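Beta-1,3-glucosyltransferase (Paecilomyces sp. J18, PDB 5JVV) is a glucosyltransferase with a fold centred on two curled beta-sheets, one of them antiparallel and the other mixed. Local coordinates at residues S72-S77 and K240-T245; L15-F21 and Y33-E37. All coordinates share one frame; numbering follows the deposited sequence.

Contact 1 of 2, residues S72-S77 and K240-T245; sequences SVRLES and KLVFDT
The guanidinium of Arg74 stands beside Asp244 and Val242, both of which meet it obliquely; at its edge, in plane, sits the carboxylate of Glu76 from the same strand. That grip is side-on and closes on a single oxygen: NE of Arg74 lies 2.8 Å from OE2 of Glu76, on its anti lone pair, while NH2 comes to the same oxygen nearly along the C-O axis. Phe21 adds a cation-pi contact to Arg74. The carboxylate of Asp244 runs alongside, its plane 17° from the guanidinium, but OD1 of Asp244 is 4.4 Å from NH1 of Arg74 and well out of the guanidinium plane, and it bonds Trp105 instead. With CG opposite its carbonyl carbon (chi1 -58°), Glu76 lays CG against CG2 of Val242 and sends OE1 toward NZ of Lys240, a long salt bridge of 3.7 Å that a water also spans. Strands 70-77 and 240-247 are antiparallel neighbours inside the mixed sheet; Leu75 and Phe243, on the face opposite these groups, exchange both backbone bonds, and N of Ser77 donates to O of Leu241. OG of Ser77 accepts from N of Leu241 at 2.9 Å and is also hydrogen-bonded to O of Asp79, whereas OG of Ser72 donates in plane to a lone pair of O of Thr245. Glu76, between two cations, is probably ionised, linking Arg74 with Lys240 on the partner strand.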
loop_
_atom_site.group_PDB
_atom_site.type_symbol
_atom_site.label_atom_id
_atom_site.label_comp_id
_atom_site.label_asym_id
_atom_site.label_seq_id
_atom_site.Cartn_x
_atom_site.Cartn_y
_atom_site.Cartn_z
ATOM N N SER A 72 -3.643 0.729 -15.008
ATOM C CA SER A 72 -3.595 0.126 -13.692
ATOM C C SER A 72 -4.971 0.321 -13.069
ATOM O O SER A 72 -5.899 0.820 -13.728
ATOM C CB SER A 72 -2.503 0.803 -12.851
ATOM O OG SER A 72 -2.300 0.145 -11.603
ATOM N N VAL A 73 -5.105 -0.076 -11.812
ATOM C CA VAL A 73 -6.348 0.121 -11.075
ATOM C C VAL A 73 -6.093 0.670 -9.673
ATOM O O VAL A 73 -4.984 0.553 -9.110
ATOM C CB VAL A 73 -7.188 -1.175 -10.982
ATOM C CG1 VAL A 73 -7.665 -1.602 -12.372
ATOM C CG2 VAL A 73 -6.394 -2.299 -10.293
ATOM N N ARG A 74 -7.127 1.302 -9.125
ATOM C CA ARG A 74 -7.085 1.840 -7.780
ATOM C C ARG A 74 -8.441 1.530 -7.165
ATOM O O ARG A 74 -9.476 2.059 -7.597
ATOM C CB ARG A 74 -6.787 3.351 -7.806
ATOM C CG ARG A 74 -7.050 4.057 -6.489
ATOM C CD ARG A 74 -6.423 5.449 -6.445
ATOM N NE ARG A 74 -7.039 6.286 -5.410
ATOM C CZ ARG A 74 -6.491 7.388 -4.899
ATOM N NH1 ARG A 74 -5.285 7.774 -5.282
ATOM N NH2 ARG A 74 -7.143 8.088 -3.980
ATOM N N LEU A 75 -8.435 0.627 -6.191
ATOM C CA LEU A 75 -9.655 0.156 -5.547
ATOM C C LEU A 75 -9.822 0.856 -4.203
ATOM O O LEU A 75 -8.893 0.886 -3.406
ATOM C CB LEU A 75 -9.577 -1.355 -5.334
ATOM C CG LEU A 75 -9.954 -2.235 -6.529
ATOM C CD1 LEU A 75 -9.027 -1.998 -7.711
ATOM C CD2 LEU A 75 -9.961 -3.713 -6.138
ATOM N N GLU A 76 -11.004 1.422 -3.970
ATOM C CA GLU A 76 -11.306 2.135 -2.733
ATOM C C GLU A 76 -12.537 1.489 -2.109
ATOM O O GLU A 76 -13.563 1.357 -2.768
ATOM C CB GLU A 76 -11.550 3.623 -3.010
ATOM C CG GLU A 76 -10.373 4.312 -3.692
ATOM C CD GLU A 76 -10.627 5.768 -4.007
ATOM O OE1 GLU A 76 -11.782 6.222 -3.858
ATOM O OE2 GLU A 76 -9.668 6.461 -4.404
ATOM N N SER A 77 -12.444 1.073 -0.852
ATOM C CA SER A 77 -13.538 0.310 -0.263
ATOM C C SER A 77 -14.824 1.128 -0.200
ATOM O O SER A 77 -14.794 2.332 0.022
ATOM C CB SER A 77 -13.171 -0.222 1.126
ATOM O OG SER A 77 -12.988 0.837 2.052
ATOM N N LYS A 240 -11.563 4.850 4.140
ATOM C CA LYS A 240 -11.664 3.855 3.078
ATOM C C LYS A 240 -10.319 3.160 2.950
ATOM O O LYS A 240 -9.278 3.813 3.054
ATOM C CB LYS A 240 -11.989 4.531 1.752
ATOM C CG LYS A 240 -13.376 5.134 1.690
ATOM C CD LYS A 240 -13.601 5.819 0.354
ATOM C CE LYS A 240 -12.640 6.984 0.163
ATOM N NZ LYS A 240 -13.124 7.945 -0.882
ATOM N N LEU A 241 -10.346 1.850 2.718
ATOM C CA LEU A 241 -9.134 1.094 2.400
ATOM C C LEU A 241 -8.861 1.177 0.903
ATOM O O LEU A 241 -9.787 1.084 0.091
ATOM C CB LEU A 241 -9.295 -0.368 2.813
ATOM C CG LEU A 241 -9.527 -0.612 4.306
ATOM C CD1 LEU A 241 -9.810 -2.083 4.599
ATOM C CD2 LEU A 241 -8.325 -0.142 5.090
ATOM N N VAL A 242 -7.592 1.340 0.537
ATOM C CA VAL A 242 -7.222 1.539 -0.862
ATOM C C VAL A 242 -6.052 0.649 -1.250
ATOM O O VAL A 242 -5.061 0.560 -0.523
ATOM C CB VAL A 242 -6.812 3.008 -1.140
ATOM C CG1 VAL A 242 -6.539 3.219 -2.634
ATOM C CG2 VAL A 242 -7.886 3.984 -0.652
ATOM N N PHE A 243 -6.185 -0.024 -2.390
ATOM C CA PHE A 243 -5.062 -0.705 -3.017
ATOM C C PHE A 243 -4.864 -0.034 -4.358
ATOM O O PHE A 243 -5.816 0.118 -5.123
ATOM C CB PHE A 243 -5.345 -2.193 -3.283
ATOM C CG PHE A 243 -5.347 -3.069 -2.058
ATOM C CD1 PHE A 243 -4.177 -3.685 -1.616
ATOM C CD2 PHE A 243 -6.528 -3.307 -1.356
ATOM C CE1 PHE A 243 -4.183 -4.507 -0.492
ATOM C CE2 PHE A 243 -6.542 -4.127 -0.236
ATOM C CZ PHE A 243 -5.365 -4.725 0.199
ATOM N N ASP A 244 -3.636 0.363 -4.666
ATOM C CA ASP A 244 -3.376 0.890 -5.994
ATOM C C ASP A 244 -1.948 0.609 -6.417
ATOM O O ASP A 244 -1.113 0.216 -5.595
ATOM C CB ASP A 244 -3.712 2.394 -6.075
ATOM C CG ASP A 244 -2.687 3.269 -5.383
ATOM O OD1 ASP A 244 -3.066 4.041 -4.471
ATOM O OD2 ASP A 244 -1.496 3.213 -5.762
ATOM N N THR A 245 -1.681 0.786 -7.706
ATOM C CA THR A 245 -0.320 0.900 -8.208
ATOM C C THR A 245 -0.310 2.063 -9.189
ATOM O O THR A 245 -1.023 2.035 -10.196
ATOM C CB THR A 245 0.150 -0.371 -8.925
ATOM O OG1 THR A 245 0.028 -1.488 -8.034
ATOM C CG2 THR A 245 1.612 -0.240 -9.368
HETATM O O HOH W 1 -14.309 6.237 -3.053
#

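Contact 2 of 2, residues L15-F21 and Y33-E37; sequences LDAFSFF and YVSRE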
loop_
_atom_site.group_PDB
_atom_site.type_symbol
_atom_site.label_atom_id
_atom_site.label_comp_id
_atom_site.label_asym_id
_atom_site.label_seq_id
_atom_site.Cartn_x
_atom_site.Cartn_y
_atom_site.Cartn_z
ATOM N N LEU A 15 -13.855 -7.988 -4.786
ATOM C CA LEU A 15 -13.995 -7.009 -5.861
ATOM C C LEU A 15 -15.285 -6.183 -5.735
ATOM O O LEU A 15 -15.282 -4.969 -5.978
ATOM C CB LEU A 15 -13.929 -7.702 -7.225
ATOM C CG LEU A 15 -12.578 -8.308 -7.597
ATOM C CD1 LEU A 15 -12.691 -9.122 -8.877
ATOM C CD2 LEU A 15 -11.512 -7.214 -7.740
ATOM N N ASP A 16 -16.379 -6.835 -5.359
ATOM C CA ASP A 16 -17.657 -6.141 -5.212
ATOM C C ASP A 16 -17.656 -5.131 -4.068
ATOM O O ASP A 16 -18.522 -4.263 -4.011
ATOM C CB ASP A 16 -18.793 -7.145 -4.986
ATOM C CG ASP A 16 -19.130 -7.947 -6.226
ATOM O OD1 ASP A 16 -18.746 -7.535 -7.339
ATOM O OD2 ASP A 16 -19.804 -8.988 -6.090
ATOM N N ALA A 17 -16.690 -5.245 -3.158
ATOM C CA ALA A 17 -16.633 -4.380 -1.975
ATOM C C ALA A 17 -15.781 -3.134 -2.181
ATOM O O ALA A 17 -15.554 -2.372 -1.241
ATOM C CB ALA A 17 -16.132 -5.169 -0.773
ATOM N N PHE A 18 -15.313 -2.929 -3.408
ATOM C CA PHE A 18 -14.502 -1.759 -3.730
ATOM C C PHE A 18 -15.073 -1.031 -4.933
ATOM O O PHE A 18 -15.656 -1.653 -5.820
ATOM C CB PHE A 18 -13.048 -2.169 -4.031
ATOM C CG PHE A 18 -12.276 -2.606 -2.817
ATOM C CD1 PHE A 18 -11.422 -1.719 -2.178
ATOM C CD2 PHE A 18 -12.403 -3.896 -2.314
ATOM C CE1 PHE A 18 -10.707 -2.103 -1.052
ATOM C CE2 PHE A 18 -11.692 -4.288 -1.194
ATOM C CZ PHE A 18 -10.842 -3.391 -0.561
ATOM N N SER A 19 -14.920 0.284 -4.957
ATOM C CA SER A 19 -15.184 1.040 -6.172
ATOM C C SER A 19 -13.862 1.201 -6.893
ATOM O O SER A 19 -12.799 1.190 -6.264
ATOM C CB SER A 19 -15.775 2.409 -5.843
ATOM O OG SER A 19 -14.895 3.173 -5.039
ATOM N N PHE A 20 -13.920 1.342 -8.214
ATOM C CA PHE A 20 -12.717 1.522 -9.008
ATOM C C PHE A 20 -12.533 2.997 -9.346
ATOM O O PHE A 20 -13.338 3.587 -10.075
ATOM C CB PHE A 20 -12.779 0.684 -10.286
ATOM C CG PHE A 20 -12.465 -0.780 -10.075
ATOM C CD1 PHE A 20 -11.475 -1.399 -10.826
ATOM C CD2 PHE A 20 -13.153 -1.529 -9.127
ATOM C CE1 PHE A 20 -11.184 -2.750 -10.642
ATOM C CE2 PHE A 20 -12.865 -2.880 -8.936
ATOM C CZ PHE A 20 -11.879 -3.486 -9.692
ATOM N N PHE A 21 -11.475 3.592 -8.810
ATOM C CA PHE A 21 -11.158 4.994 -9.086
ATOM C C PHE A 21 -10.613 5.077 -10.497
ATOM O O PHE A 21 -9.658 4.379 -10.832
ATOM C CB PHE A 21 -10.113 5.497 -8.082
ATOM C CG PHE A 21 -9.681 6.930 -8.306
ATOM C CD1 PHE A 21 -10.356 7.976 -7.689
ATOM C CD2 PHE A 21 -8.587 7.226 -9.112
ATOM C CE1 PHE A 21 -9.953 9.296 -7.881
ATOM C CE2 PHE A 21 -8.181 8.542 -9.310
ATOM C CZ PHE A 21 -8.866 9.574 -8.693
ATOM N N TYR A 33 -5.728 4.985 -14.755
ATOM C CA TYR A 33 -6.611 4.199 -13.912
ATOM C C TYR A 33 -7.896 3.907 -14.685
ATOM O O TYR A 33 -8.513 4.824 -15.244
ATOM C CB TYR A 33 -6.920 4.970 -12.643
ATOM C CG TYR A 33 -5.844 4.901 -11.580
ATOM C CD1 TYR A 33 -5.159 3.717 -11.313
ATOM C CD2 TYR A 33 -5.531 6.022 -10.824
ATOM C CE1 TYR A 33 -4.192 3.664 -10.307
ATOM C CE2 TYR A 33 -4.565 5.977 -9.831
ATOM C CZ TYR A 33 -3.903 4.794 -9.578
ATOM O OH TYR A 33 -2.957 4.749 -8.574
ATOM N N VAL A 34 -8.300 2.642 -14.716
ATOM C CA VAL A 34 -9.462 2.229 -15.517
ATOM C C VAL A 34 -10.568 1.573 -14.688
ATOM O O VAL A 34 -10.344 1.122 -13.563
ATOM C CB VAL A 34 -9.063 1.299 -16.671
ATOM C CG1 VAL A 34 -8.107 2.018 -17.617
ATOM C CG2 VAL A 34 -8.436 0.012 -16.135
ATOM N N SER A 35 -11.771 1.527 -15.259
ATOM C CA SER A 35 -12.930 0.949 -14.588
ATOM C C SER A 35 -12.773 -0.552 -14.476
ATOM O O SER A 35 -11.924 -1.148 -15.150
ATOM C CB SER A 35 -14.209 1.264 -15.353
ATOM O OG SER A 35 -14.208 0.604 -16.611
ATOM N N ARG A 36 -13.585 -1.167 -13.623
ATOM C CA ARG A 36 -13.518 -2.614 -13.437
ATOM C C ARG A 36 -13.770 -3.410 -14.719
ATOM O O ARG A 36 -13.028 -4.349 -15.012
ATOM C CB ARG A 36 -14.462 -3.069 -12.321
ATOM C CG ARG A 36 -14.510 -4.582 -12.137
ATOM C CD ARG A 36 -15.268 -4.945 -10.879
ATOM N NE ARG A 36 -15.509 -6.382 -10.790
ATOM C CZ ARG A 36 -16.250 -6.953 -9.846
ATOM N NH1 ARG A 36 -16.427 -8.269 -9.846
ATOM N NH2 ARG A 36 -16.827 -6.203 -8.917
ATOM N N GLU A 37 -14.792 -3.049 -15.493
ATOM C CA GLU A 37 -15.073 -3.805 -16.717
ATOM C C GLU A 37 -13.940 -3.688 -17.743
ATOM O O GLU A 37 -13.646 -4.654 -18.458
ATOM C CB GLU A 37 -16.436 -3.439 -17.323
ATOM C CG GLU A 37 -16.519 -2.052 -17.920
ATOM C CD GLU A 37 -16.830 -0.957 -16.909
ATOM O OE1 GLU A 37 -17.054 -1.260 -15.706
ATOM O OE2 GLU A 37 -16.842 0.225 -17.330
HETATM O O HOH W 2 -16.543 -3.318 -8.016
HETATM O O HOH W 3 -9.290 1.684 -11.035
#
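Arg36 lies across Phe20, its CB 3.5 Å from the centroid of the Phe20 ring and only 2° off the ring normal, a CH-pi contact over the middle of one face. CG anti to the backbone N (chi1 176°) and an extended chain carry the guanidinium past the ring to Leu15, whose CB covers one guanidinium face, 3.6 Å from CZ of Arg36. At the guanidinium edge, NH2 of Arg36 forms a salt bridge with OD1 of Asp16 at 2.8 Å, the N-H nearly straight at 162°. Farther along, the Phe21 and Tyr33 rings meet obliquely, CD2 of Phe21 3.7 Å from CD2 of Tyr33. Together these contacts tie the end of helix 11-16 and the short strand 18-20 to the start of helix 36-41, where OG of Ser35, the N-cap, holds N of Val38 through a weak bond. Two waters fill in: one accepts from NH2 of Arg36 and sits within hydrogen-bonding distance of O of Phe18, the other lies between the carbonyl oxygens of Phe21 and Val34. Outside this shell, Glu40 takes NE of Arg36 in a second salt bridge, one helical turn on. Val45 backs both Leu15 and Phe20, and OG of Ser35 donates to OE2 of Glu37 from above the carboxylate plane.

Overall arrangement
Contact 2 closes before contact 1 opens along the chain, yet their centres lie only about 8 Å apart, because strand 70-77 belongs to both neighbourhoods. In the mixed sheet it pairs antiparallel with strand 240-247 in contact 1, and on its other edge with strand 18-20, antiparallel, and 31-33, parallel. Probable backbone hydrogen bonds from Ser19 to Glu76 and from Phe21 to Arg74 join the two contacts directly. Contact 1 sits deeper, about 9 Å from the chain centre against about 16 Å for contact 2. The N-terminal segments are thus tied through strand 70-77 to strand 240-247, which begins 163 residues after it ends.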